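Local coordinates for protein SalCYP truncation (Salinispora tropica, PDB 7ABB) that belongs to the cytochrome P450 family and holds a heme c group in a helix-rich fold, at residues G295-S298 against Q299-V303; L304-L307 against A308-N311; W213-G217 against T218-D222; R77-P80 against L81-G85. All coordinates share one frame; numbering follows the deposited sequence.

Contact 1 of 4, residues G295-S298 against Q299-V303; sequences GVAS and QGDTV
Ser-298 and Asp-301 are joined twice across a type II beta turn, and the turn is easiest to follow from Gln-299 onward. Gln-299 takes the first corner, its CB directed away from the preceding residues. Gly-300 has the second corner, at a phi of 97° where a side chain would run into the carbonyl oxygen of the residue before. Asp-301 then closes the turn. Its N donates to Ser-298 O over 3.0 Å, the bond that defines the turn, while its side chain reaches back to the start of the turn. With CG anti to its own carbonyl carbon (chi1 -76°), OD2 accepts from Ser-298 N at 2.8 Å. The bond is nearly straight at hydrogen, 166°, yet the N-H arrives from above the carboxylate plane. The same OD2 sits 3.8 Å from Ala-297 CB. Ser-298 OG turns to another partner, Glu-291. The strand begins at Thr-302, and Val-303, the next residue, points back so that CG2 meets Ala-297 CB at 4.0 Å. Trp-44 of strand 43-46 touches both Ala-297 and Asp-301. This is a tight reverse turn, fastened by backbone and carboxylate together, that delivers the chain into strand 302-304 of the mixed beta sheet.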
loop_
_atom_site.group_PDB
_atom_site.type_symbol
_atom_site.label_atom_id
_atom_site.label_comp_id
_atom_site.label_asym_id
_atom_site.label_seq_id
_atom_site.Cartn_x
_atom_site.Cartn_y
_atom_site.Cartn_z
ATOM N N GLY A 295 -15.389 20.182 -9.592
ATOM C CA GLY A 295 -15.853 21.510 -9.261
ATOM C C GLY A 295 -14.813 22.599 -9.396
ATOM O O GLY A 295 -15.171 23.783 -9.335
ATOM N N VAL A 296 -13.539 22.256 -9.584
ATOM C CA VAL A 296 -12.477 23.235 -9.396
ATOM C C VAL A 296 -11.456 23.260 -10.521
ATOM O O VAL A 296 -10.843 24.305 -10.770
ATOM C CB VAL A 296 -11.753 22.998 -8.054
ATOM C CG1 VAL A 296 -12.727 23.199 -6.904
ATOM C CG2 VAL A 296 -11.105 21.619 -7.993
ATOM N N ALA A 297 -11.251 22.128 -11.197
ATOM C CA ALA A 297 -10.133 21.991 -12.117
ATOM C C ALA A 297 -10.558 22.289 -13.545
ATOM O O ALA A 297 -11.746 22.375 -13.865
ATOM C CB ALA A 297 -9.512 20.583 -12.031
ATOM N N SER A 298 -9.552 22.529 -14.379
ATOM C CA SER A 298 -9.731 22.798 -15.800
ATOM C C SER A 298 -9.042 21.710 -16.611
ATOM O O SER A 298 -8.186 20.959 -16.120
ATOM C CB SER A 298 -9.166 24.157 -16.196
ATOM O OG SER A 298 -9.864 25.216 -15.530
ATOM N N GLN A 299 -9.422 21.632 -17.872
ATOM C CA GLN A 299 -8.792 20.666 -18.755
ATOM C C GLN A 299 -7.280 20.836 -18.717
ATOM O O GLN A 299 -6.764 21.950 -18.875
ATOM C CB GLN A 299 -9.319 20.841 -20.171
ATOM C CG GLN A 299 -8.651 19.921 -21.180
ATOM C CD GLN A 299 -7.338 20.468 -21.698
ATOM O OE1 GLN A 299 -7.235 21.621 -22.141
ATOM N NE2 GLN A 299 -6.312 19.615 -21.671
ATOM N N GLY A 300 -6.581 19.721 -18.498
ATOM C CA GLY A 300 -5.130 19.669 -18.503
ATOM C C GLY A 300 -4.490 19.762 -17.138
ATOM O O GLY A 300 -3.273 19.565 -17.036
ATOM N N ASP A 301 -5.273 20.058 -16.102
ATOM C CA ASP A 301 -4.754 20.128 -14.745
ATOM C C ASP A 301 -4.463 18.740 -14.207
ATOM O O ASP A 301 -5.246 17.796 -14.384
ATOM C CB ASP A 301 -5.757 20.795 -13.805
ATOM C CG ASP A 301 -5.830 22.311 -13.969
ATOM O OD1 ASP A 301 -4.869 22.922 -14.484
ATOM O OD2 ASP A 301 -6.863 22.901 -13.574
ATOM N N THR A 302 -3.350 18.633 -13.492
ATOM C CA THR A 302 -3.110 17.488 -12.626
ATOM C C THR A 302 -3.913 17.658 -11.348
ATOM O O THR A 302 -3.982 18.763 -10.797
ATOM C CB THR A 302 -1.623 17.379 -12.322
ATOM O OG1 THR A 302 -0.917 17.129 -13.545
ATOM C CG2 THR A 302 -1.330 16.272 -11.322
ATOM N N VAL A 303 -4.556 16.577 -10.914
ATOM C CA VAL A 303 -5.360 16.564 -9.698
ATOM C C VAL A 303 -4.873 15.426 -8.813
ATOM O O VAL A 303 -4.832 14.278 -9.241
ATOM C CB VAL A 303 -6.856 16.388 -10.007
ATOM C CG1 VAL A 303 -7.682 16.449 -8.746
ATOM C CG2 VAL A 303 -7.327 17.461 -10.971
#

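Contact 2 of 4, residues L304-L307 against A308-N311; sequences LLPL and ALAN
Pro-306 and Leu-309 meet obliquely at the start of the short helix 307-310, where Pro-306 is the N-cap residue shortly after strand 302-304 of the P450 fold. The pyrrolidine ring offers its CG to the leucine branch: CD1 of Leu-309 comes to 3.6 Å from Pro-306 CG, and CG of Leu-309 is almost as near. Leu-309 places its CG beside its own backbone N (chi1 -61°), which brings the branch alongside Pro-306 CG. Val-45 of strand 43-46 touches both side chains, which tie the sheet to the start of the helix; Pro-306 also meets Tyr-22 of helix 19-29. Leu-307 is aimed differently: its side chain leaves the turn and touches the heme c as part of the ligand pocket. Asn-311, at the far end, points back toward Leu-307, with CB 3.2 Å from Leu-307 O. Its amide is engaged elsewhere, OD1 accepting from Ile-333 N and ND2 hydrogen-bonded to Ser-280 OG. Three hydrogen bonds wind the backbone here. Asn-311 N donates to Leu-307 O at 2.9 Å, and Pro-306 O, of a buried residue, accepts from two donors. Leu-309 N, 3.0 Å from that oxygen, stands well above the carbonyl plane, whereas Ala-310 N approaches the same Pro-306 O in the plane at 3.1 Å and nearly straight.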
loop_
_atom_site.group_PDB
_atom_site.type_symbol
_atom_site.label_atom_id
_atom_site.label_comp_id
_atom_site.label_asym_id
_atom_site.label_seq_id
_atom_site.Cartn_x
_atom_site.Cartn_y
_atom_site.Cartn_z
ATOM N N LEU A 304 -4.551 15.741 -7.566
ATOM C CA LEU A 304 -4.153 14.721 -6.605
ATOM C C LEU A 304 -5.322 14.322 -5.715
ATOM O O LEU A 304 -6.163 15.153 -5.342
ATOM C CB LEU A 304 -2.992 15.202 -5.732
ATOM C CG LEU A 304 -1.721 15.640 -6.451
ATOM C CD1 LEU A 304 -0.602 15.808 -5.435
ATOM C CD2 LEU A 304 -1.339 14.649 -7.542
ATOM N N LEU A 305 -5.323 13.046 -5.319
ATOM C CA LEU A 305 -6.398 12.413 -4.559
ATOM C C LEU A 305 -5.823 11.865 -3.252
ATOM O O LEU A 305 -5.728 10.643 -3.068
ATOM C CB LEU A 305 -7.054 11.307 -5.384
ATOM C CG LEU A 305 -7.582 11.737 -6.766
ATOM C CD1 LEU A 305 -8.257 10.544 -7.454
ATOM C CD2 LEU A 305 -8.518 12.875 -6.647
ATOM N N PRO A 306 -5.426 12.737 -2.316
ATOM C CA PRO A 306 -4.719 12.242 -1.117
ATOM C C PRO A 306 -5.644 11.468 -0.187
ATOM O O PRO A 306 -6.639 11.997 0.320
ATOM C CB PRO A 306 -4.193 13.524 -0.459
ATOM C CG PRO A 306 -5.129 14.599 -0.964
ATOM C CD PRO A 306 -5.426 14.211 -2.373
ATOM N N LEU A 307 -5.274 10.213 0.083
ATOM C CA LEU A 307 -6.050 9.402 1.005
ATOM C C LEU A 307 -5.972 9.952 2.435
ATOM O O LEU A 307 -6.881 9.709 3.235
ATOM C CB LEU A 307 -5.551 7.950 0.951
ATOM C CG LEU A 307 -5.553 7.322 -0.455
ATOM C CD1 LEU A 307 -5.145 5.856 -0.337
ATOM C CD2 LEU A 307 -6.921 7.472 -1.117
ATOM N N ALA A 308 -4.899 10.678 2.764
ATOM C CA ALA A 308 -4.760 11.343 4.065
ATOM C C ALA A 308 -5.813 12.418 4.272
ATOM O O ALA A 308 -6.069 12.806 5.412
ATOM C CB ALA A 308 -3.376 11.970 4.200
ATOM N N LEU A 309 -6.389 12.942 3.194
ATOM C CA LEU A 309 -7.516 13.853 3.335
ATOM C C LEU A 309 -8.853 13.114 3.237
ATOM O O LEU A 309 -9.732 13.346 4.080
ATOM C CB LEU A 309 -7.429 14.981 2.289
ATOM C CG LEU A 309 -6.181 15.866 2.389
ATOM C CD1 LEU A 309 -6.260 17.027 1.409
ATOM C CD2 LEU A 309 -5.957 16.389 3.773
ATOM N N ALA A 310 -9.032 12.243 2.239
ATOM C CA ALA A 310 -10.287 11.508 2.104
ATOM C C ALA A 310 -10.649 10.804 3.404
ATOM O O ALA A 310 -11.786 10.876 3.879
ATOM C CB ALA A 310 -10.190 10.494 0.950
ATOM N N ASN A 311 -9.669 10.121 4.013
ATOM C CA ASN A 311 -9.946 9.258 5.157
ATOM C C ASN A 311 -9.991 10.016 6.471
ATOM O O ASN A 311 -10.227 9.403 7.528
ATOM C CB ASN A 311 -8.894 8.142 5.225
ATOM C CG ASN A 311 -9.166 7.030 4.228
ATOM O OD1 ASN A 311 -10.272 6.900 3.709
ATOM N ND2 ASN A 311 -8.165 6.180 3.981
#

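Contact 3 of 4, residues W213-G217 against T218-D222; sequences WEIDG and TPVSD
Val-220 rests on Trp-213 and Ile-215 where the two arms of a small beta hairpin come together, and its side chain shows how they fit. CB lies 3.7 Å from Trp-213 O, the carbonyl oxygen that also receives Val-220 N. From CB the branch CG2 runs beside the backbone N, because CG1 takes the place anti to that N (chi1 167°), and this turns CG2 in toward the first arm. There CG2 lies 3.5 Å from Trp-213 O, and the methyl meets two carbon neighbours, 3.6 Å from Trp-213 CB and 3.7 Å from Ile-215 CG1. The indole of Trp-213 continues away from the hairpin, and helix 86-95 receives both it and Ile-215, through Leu-95 and Thr-87 among others. Further toward the bend, Ile-215 and Thr-218 form an antiparallel hydrogen-bonded pair around a type I' turn, with Asp-216 and Gly-217 at the corners, both at positive phi. Ile-215 N gives a 2.9 Å bond to Thr-218 O; in return Thr-218 N reaches Ile-215 O at 3.1 Å, but from well above the carbonyl plane. Glu-214 lays its CB and CG alongside Thr-218 O, and its CA adds a C-H contact of 3.3 Å to that oxygen. The chemistry thus divides: three backbone hydrogen bonds join the arms, while Trp-213 and Ile-215, with Val-220 packed on them, form the apolar patch, and the first two meet helix 86-95.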
loop_
_atom_site.group_PDB
_atom_site.type_symbol
_atom_site.label_atom_id
_atom_site.label_comp_id
_atom_site.label_asym_id
_atom_site.label_seq_id
_atom_site.Cartn_x
_atom_site.Cartn_y
_atom_site.Cartn_z
ATOM N N TRP A 213 -2.412 -15.831 -22.089
ATOM C CA TRP A 213 -3.333 -14.702 -22.021
ATOM C C TRP A 213 -3.364 -13.930 -23.329
ATOM O O TRP A 213 -2.333 -13.703 -23.971
ATOM C CB TRP A 213 -2.958 -13.724 -20.909
ATOM C CG TRP A 213 -3.202 -14.223 -19.519
ATOM C CD1 TRP A 213 -3.632 -15.473 -19.161
ATOM C CD2 TRP A 213 -3.025 -13.496 -18.301
ATOM N NE1 TRP A 213 -3.733 -15.568 -17.802
ATOM C CE2 TRP A 213 -3.346 -14.379 -17.236
ATOM C CE3 TRP A 213 -2.610 -12.194 -17.999
ATOM C CZ2 TRP A 213 -3.296 -13.987 -15.900
ATOM C CZ3 TRP A 213 -2.549 -11.808 -16.664
ATOM C CH2 TRP A 213 -2.886 -12.705 -15.629
ATOM N N GLU A 214 -4.564 -13.499 -23.687
ATOM C CA GLU A 214 -4.781 -12.511 -24.732
ATOM C C GLU A 214 -5.453 -11.303 -24.101
ATOM O O GLU A 214 -6.219 -11.426 -23.139
ATOM C CB GLU A 214 -5.637 -13.048 -25.871
ATOM C CG GLU A 214 -4.837 -13.884 -26.869
ATOM C CD GLU A 214 -5.652 -14.325 -28.067
ATOM O OE1 GLU A 214 -5.103 -15.053 -28.917
ATOM O OE2 GLU A 214 -6.835 -13.937 -28.162
ATOM N N ILE A 215 -5.119 -10.132 -24.624
ATOM C CA ILE A 215 -5.750 -8.885 -24.225
ATOM C C ILE A 215 -6.157 -8.188 -25.509
ATOM O O ILE A 215 -5.312 -7.945 -26.379
ATOM C CB ILE A 215 -4.815 -7.992 -23.397
ATOM C CG1 ILE A 215 -4.416 -8.681 -22.092
ATOM C CG2 ILE A 215 -5.466 -6.650 -23.112
ATOM C CD1 ILE A 215 -5.520 -8.802 -21.041
ATOM N N ASP A 216 -7.445 -7.885 -25.637
ATOM C CA ASP A 216 -7.961 -7.224 -26.834
ATOM C C ASP A 216 -7.703 -8.072 -28.080
ATOM O O ASP A 216 -7.394 -7.548 -29.154
ATOM C CB ASP A 216 -7.343 -5.832 -26.990
ATOM C CG ASP A 216 -8.223 -4.873 -27.771
ATOM O OD1 ASP A 216 -9.366 -5.233 -28.121
ATOM O OD2 ASP A 216 -7.759 -3.745 -28.040
ATOM N N GLY A 217 -7.802 -9.395 -27.925
ATOM C CA GLY A 217 -7.603 -10.322 -29.025
ATOM C C GLY A 217 -6.170 -10.519 -29.468
ATOM O O GLY A 217 -5.945 -11.120 -30.527
ATOM N N THR A 218 -5.198 -10.038 -28.697
ATOM C CA THR A 218 -3.797 -10.090 -29.069
ATOM C C THR A 218 -3.019 -10.798 -27.972
ATOM O O THR A 218 -3.245 -10.511 -26.791
ATOM C CB THR A 218 -3.236 -8.672 -29.269
ATOM O OG1 THR A 218 -3.891 -8.060 -30.389
ATOM C CG2 THR A 218 -1.746 -8.707 -29.534
ATOM N N PRO A 219 -2.105 -11.709 -28.298
ATOM C CA PRO A 219 -1.300 -12.336 -27.243
ATOM C C PRO A 219 -0.561 -11.296 -26.410
ATOM O O PRO A 219 -0.045 -10.306 -26.931
ATOM C CB PRO A 219 -0.331 -13.229 -28.024
ATOM C CG PRO A 219 -1.061 -13.550 -29.281
ATOM C CD PRO A 219 -1.849 -12.311 -29.622
ATOM N N VAL A 220 -0.520 -11.527 -25.096
ATOM C CA VAL A 220 0.256 -10.664 -24.219
ATOM C C VAL A 220 1.716 -10.686 -24.650
ATOM O O VAL A 220 2.277 -11.742 -24.965
ATOM C CB VAL A 220 0.081 -11.109 -22.757
ATOM C CG1 VAL A 220 1.116 -10.454 -21.846
ATOM C CG2 VAL A 220 -1.337 -10.770 -22.285
ATOM N N SER A 221 2.339 -9.511 -24.664
ATOM C CA SER A 221 3.748 -9.374 -25.001
ATOM C C SER A 221 4.620 -9.613 -23.774
ATOM O O SER A 221 4.198 -9.386 -22.638
ATOM C CB SER A 221 4.030 -7.977 -25.551
ATOM O OG SER A 221 3.819 -6.992 -24.547
ATOM N N ASP A 222 5.861 -10.048 -24.009
ATOM C CA ASP A 222 6.793 -10.169 -22.891
ATOM C C ASP A 222 7.053 -8.806 -22.245
ATOM O O ASP A 222 7.353 -8.737 -21.051
ATOM C CB ASP A 222 8.111 -10.817 -23.343
ATOM C CG ASP A 222 8.052 -12.366 -23.370
ATOM O OD1 ASP A 222 7.004 -12.948 -23.013
ATOM O OD2 ASP A 222 9.064 -13.007 -23.756
#

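Contact 4 of 4, residues R77-P80 against L81-G85; sequences RWIP and LTIQG. With HEC (heme c), chain B.
Thr-82 OG1 accepts from Trp-78 N at 2.9 Å and makes a weak hydrogen bond with Glu-76 O, so two backbone groups hold the hydroxyl. The bend contains a type I beta turn from Pro-80 to Ile-83, entered through a cis peptide before Pro-80, in the loop ahead of helix 86-95. Thr-82 holds OG1 between its own N and carbonyl carbon (chi1 69°), a crowded position that turns the oxygen back to Trp-78. The methyl CG2 meanwhile lies obliquely to the indole, 3.9 Å from Trp-78 CD1. The backbone repeats the link in reverse: Thr-82 N donates to Trp-78 O at 3.0 Å, in the carbonyl plane. The turn's own bond, from Ile-83 N to Pro-80 O, is weak, and that oxygen also accepts from His-88 ND1. Ile-83 packs its CD1 on Ile-79 CD1 at 3.7 Å, while its CG2 lies over one face of the Arg-77 guanidinium, whose NE makes a salt bridge with Asp-224. Trp-78 itself leans on helix 222-235. The bend also meets the heme c: Pro-80 and Leu-81 belong to its pocket and lie beside one propionate, whose carboxylate carbon is CGD. Pro-80 CG is 3.7 Å from CGD, and Leu-81 CA approaches O2D of the same heme group to 3.3 Å.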
loop_
_atom_site.group_PDB
_atom_site.type_symbol
_atom_site.label_atom_id
_atom_site.label_comp_id
_atom_site.label_asym_id
_atom_site.label_seq_id
_atom_site.Cartn_x
_atom_site.Cartn_y
_atom_site.Cartn_z
ATOM N N ARG A 77 4.039 3.064 -19.533
ATOM C CA ARG A 77 3.060 1.978 -19.563
ATOM C C ARG A 77 3.374 1.014 -18.417
ATOM O O ARG A 77 4.207 0.113 -18.548
ATOM C CB ARG A 77 3.090 1.281 -20.916
ATOM C CG ARG A 77 2.050 0.192 -21.096
ATOM C CD ARG A 77 2.145 -0.405 -22.499
ATOM N NE ARG A 77 1.317 -1.599 -22.641
ATOM C CZ ARG A 77 0.072 -1.609 -23.106
ATOM N NH1 ARG A 77 -0.514 -0.483 -23.495
ATOM N NH2 ARG A 77 -0.591 -2.755 -23.185
ATOM N N TRP A 78 2.700 1.212 -17.290
ATOM C CA TRP A 78 2.855 0.361 -16.115
ATOM C C TRP A 78 1.579 -0.461 -15.974
ATOM O O TRP A 78 0.531 0.067 -15.591
ATOM C CB TRP A 78 3.116 1.194 -14.859
ATOM C CG TRP A 78 4.344 2.058 -14.933
ATOM C CD1 TRP A 78 4.456 3.271 -15.545
ATOM C CD2 TRP A 78 5.630 1.777 -14.367
ATOM N NE1 TRP A 78 5.729 3.763 -15.396
ATOM C CE2 TRP A 78 6.470 2.864 -14.678
ATOM C CE3 TRP A 78 6.153 0.715 -13.629
ATOM C CZ2 TRP A 78 7.799 2.919 -14.274
ATOM C CZ3 TRP A 78 7.478 0.772 -13.231
ATOM C CH2 TRP A 78 8.284 1.864 -13.554
ATOM N N ILE A 79 1.670 -1.744 -16.288
ATOM C CA ILE A 79 0.497 -2.618 -16.283
ATOM C C ILE A 79 0.207 -3.051 -14.850
ATOM O O ILE A 79 1.088 -3.654 -14.214
ATOM C CB ILE A 79 0.745 -3.835 -17.166
ATOM C CG1 ILE A 79 1.003 -3.414 -18.618
ATOM C CG2 ILE A 79 -0.419 -4.818 -17.061
ATOM C CD1 ILE A 79 -0.221 -2.949 -19.346
ATOM N N PRO A 80 -1.018 -2.863 -14.343
ATOM C CA PRO A 80 -2.209 -2.248 -14.949
ATOM C C PRO A 80 -2.458 -0.803 -14.525
ATOM O O PRO A 80 -3.501 -0.253 -14.841
ATOM C CB PRO A 80 -3.335 -3.133 -14.441
ATOM C CG PRO A 80 -2.875 -3.534 -13.055
ATOM C CD PRO A 80 -1.359 -3.576 -13.098
ATOM N N LEU A 81 -1.496 -0.209 -13.817
ATOM C CA LEU A 81 -1.726 1.049 -13.110
ATOM C C LEU A 81 -2.099 2.199 -14.050
ATOM O O LEU A 81 -2.952 3.032 -13.712
ATOM C CB LEU A 81 -0.468 1.382 -12.308
ATOM C CG LEU A 81 -0.499 2.480 -11.247
ATOM C CD1 LEU A 81 -1.560 2.237 -10.172
ATOM C CD2 LEU A 81 0.886 2.572 -10.624
ATOM N N THR A 82 -1.463 2.279 -15.219
ATOM C CA THR A 82 -1.581 3.440 -16.096
ATOM C C THR A 82 -2.397 3.157 -17.348
ATOM O O THR A 82 -2.370 3.957 -18.292
ATOM C CB THR A 82 -0.197 3.954 -16.496
ATOM O OG1 THR A 82 0.442 3.008 -17.357
ATOM C CG2 THR A 82 0.663 4.173 -15.272
ATOM N N ILE A 83 -3.115 2.049 -17.391
ATOM C CA ILE A 83 -4.003 1.782 -18.515
ATOM C C ILE A 83 -5.434 1.887 -18.014
ATOM O O ILE A 83 -5.721 1.680 -16.835
ATOM C CB ILE A 83 -3.725 0.416 -19.167
ATOM C CG1 ILE A 83 -3.818 -0.682 -18.127
ATOM C CG2 ILE A 83 -2.344 0.415 -19.810
ATOM C CD1 ILE A 83 -3.759 -2.065 -18.702
ATOM N N GLN A 84 -6.338 2.270 -18.907
ATOM C CA GLN A 84 -7.731 2.363 -18.502
ATOM C C GLN A 84 -8.596 1.939 -19.668
ATOM O O GLN A 84 -8.128 1.793 -20.798
ATOM C CB GLN A 84 -8.114 3.775 -17.990
ATOM C CG GLN A 84 -8.162 4.886 -19.033
ATOM C CD GLN A 84 -8.551 6.264 -18.441
ATOM O OE1 GLN A 84 -7.924 6.763 -17.514
ATOM N NE2 GLN A 84 -9.606 6.861 -19.000
ATOM N N GLY A 85 -9.859 1.711 -19.366
ATOM C CA GLY A 85 -10.811 1.275 -20.358
ATOM C C GLY A 85 -10.881 -0.237 -20.427
ATOM O O GLY A 85 -10.506 -0.955 -19.498
HETATM FE FE HEC B . -2.046 -1.689 -3.789
HETATM C CHA HEC B . -3.272 -0.073 -6.569
HETATM C CHB HEC B . -2.951 1.020 -1.898
HETATM C CHC HEC B . -0.866 -3.297 -1.000
HETATM C CHD HEC B . -0.819 -4.207 -5.726
HETATM N NA HEC B . -2.908 0.095 -4.164
HETATM C C1A HEC B . -3.397 0.577 -5.378
HETATM C C2A HEC B . -4.038 1.867 -5.218
HETATM C C3A HEC B . -3.946 2.145 -3.905
HETATM C C4A HEC B . -3.250 1.067 -3.245
HETATM C CMA HEC B . -4.442 3.403 -3.169
HETATM C CAA HEC B . -4.733 2.722 -6.336
HETATM C CBA HEC B . -3.789 3.670 -7.067
HETATM C CGA HEC B . -4.569 4.485 -8.085
HETATM O O1A HEC B . -3.871 5.212 -8.829
HETATM O O2A HEC B . -5.823 4.381 -8.109
HETATM N NB HEC B . -1.878 -1.210 -1.845
HETATM C C1B HEC B . -2.355 -0.059 -1.246
HETATM C C2B HEC B . -2.144 -0.188 0.164
HETATM C C3B HEC B . -1.593 -1.391 0.410
HETATM C C4B HEC B . -1.393 -2.041 -0.839
HETATM C CMB HEC B . -2.573 0.928 1.138
HETATM C CAB HEC B . -1.130 -2.079 1.668
HETATM C CBB HEC B . -1.614 -1.505 2.960
HETATM N NC HEC B . -1.008 -3.409 -3.450
HETATM C C1C HEC B . -0.707 -3.924 -2.210
HETATM C C2C HEC B . -0.155 -5.243 -2.373
HETATM C C3C HEC B . -0.137 -5.530 -3.695
HETATM C C4C HEC B . -0.656 -4.365 -4.373
HETATM C CMC HEC B . 0.283 -6.128 -1.205
HETATM C CAC HEC B . 0.370 -6.766 -4.456
HETATM C CBC HEC B . 0.526 -8.095 -3.718
HETATM N ND HEC B . -2.030 -2.039 -5.754
HETATM C C1D HEC B . -1.457 -3.173 -6.332
HETATM C C2D HEC B . -1.670 -3.102 -7.743
HETATM C C3D HEC B . -2.413 -1.845 -8.034
HETATM C C4D HEC B . -2.618 -1.252 -6.730
HETATM C CMD HEC B . -1.187 -4.140 -8.763
HETATM C CAD HEC B . -2.873 -1.305 -9.399
HETATM C CBD HEC B . -4.280 -1.798 -9.635
HETATM C CGD HEC B . -4.827 -1.212 -10.922
HETATM O O1D HEC B . -5.850 -1.721 -11.426
HETATM O O2D HEC B . -4.219 -0.241 -11.416
#

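Overall arrangement
From the N terminus the chain reaches contact 4 first, a bend in the loop between strand 62-63 and helix 86-95, beside a heme propionate. Contact 3 follows as the hairpin ahead of helix 222-235; its nearest atoms are about 6 Å from contact 4, and helices 86-95 and 222-235 are common ground for both. Much later, contact 1 turns the chain into strand 302-304, and contact 2 takes over directly, leading it into helix 307-310 and back to the heme pocket. All four are in series: none encloses or crosses another. Contacts 2 and 4, with centres about 21 Å apart, both supply residues to the pocket, whereas contacts 1 and 3 lie farther out.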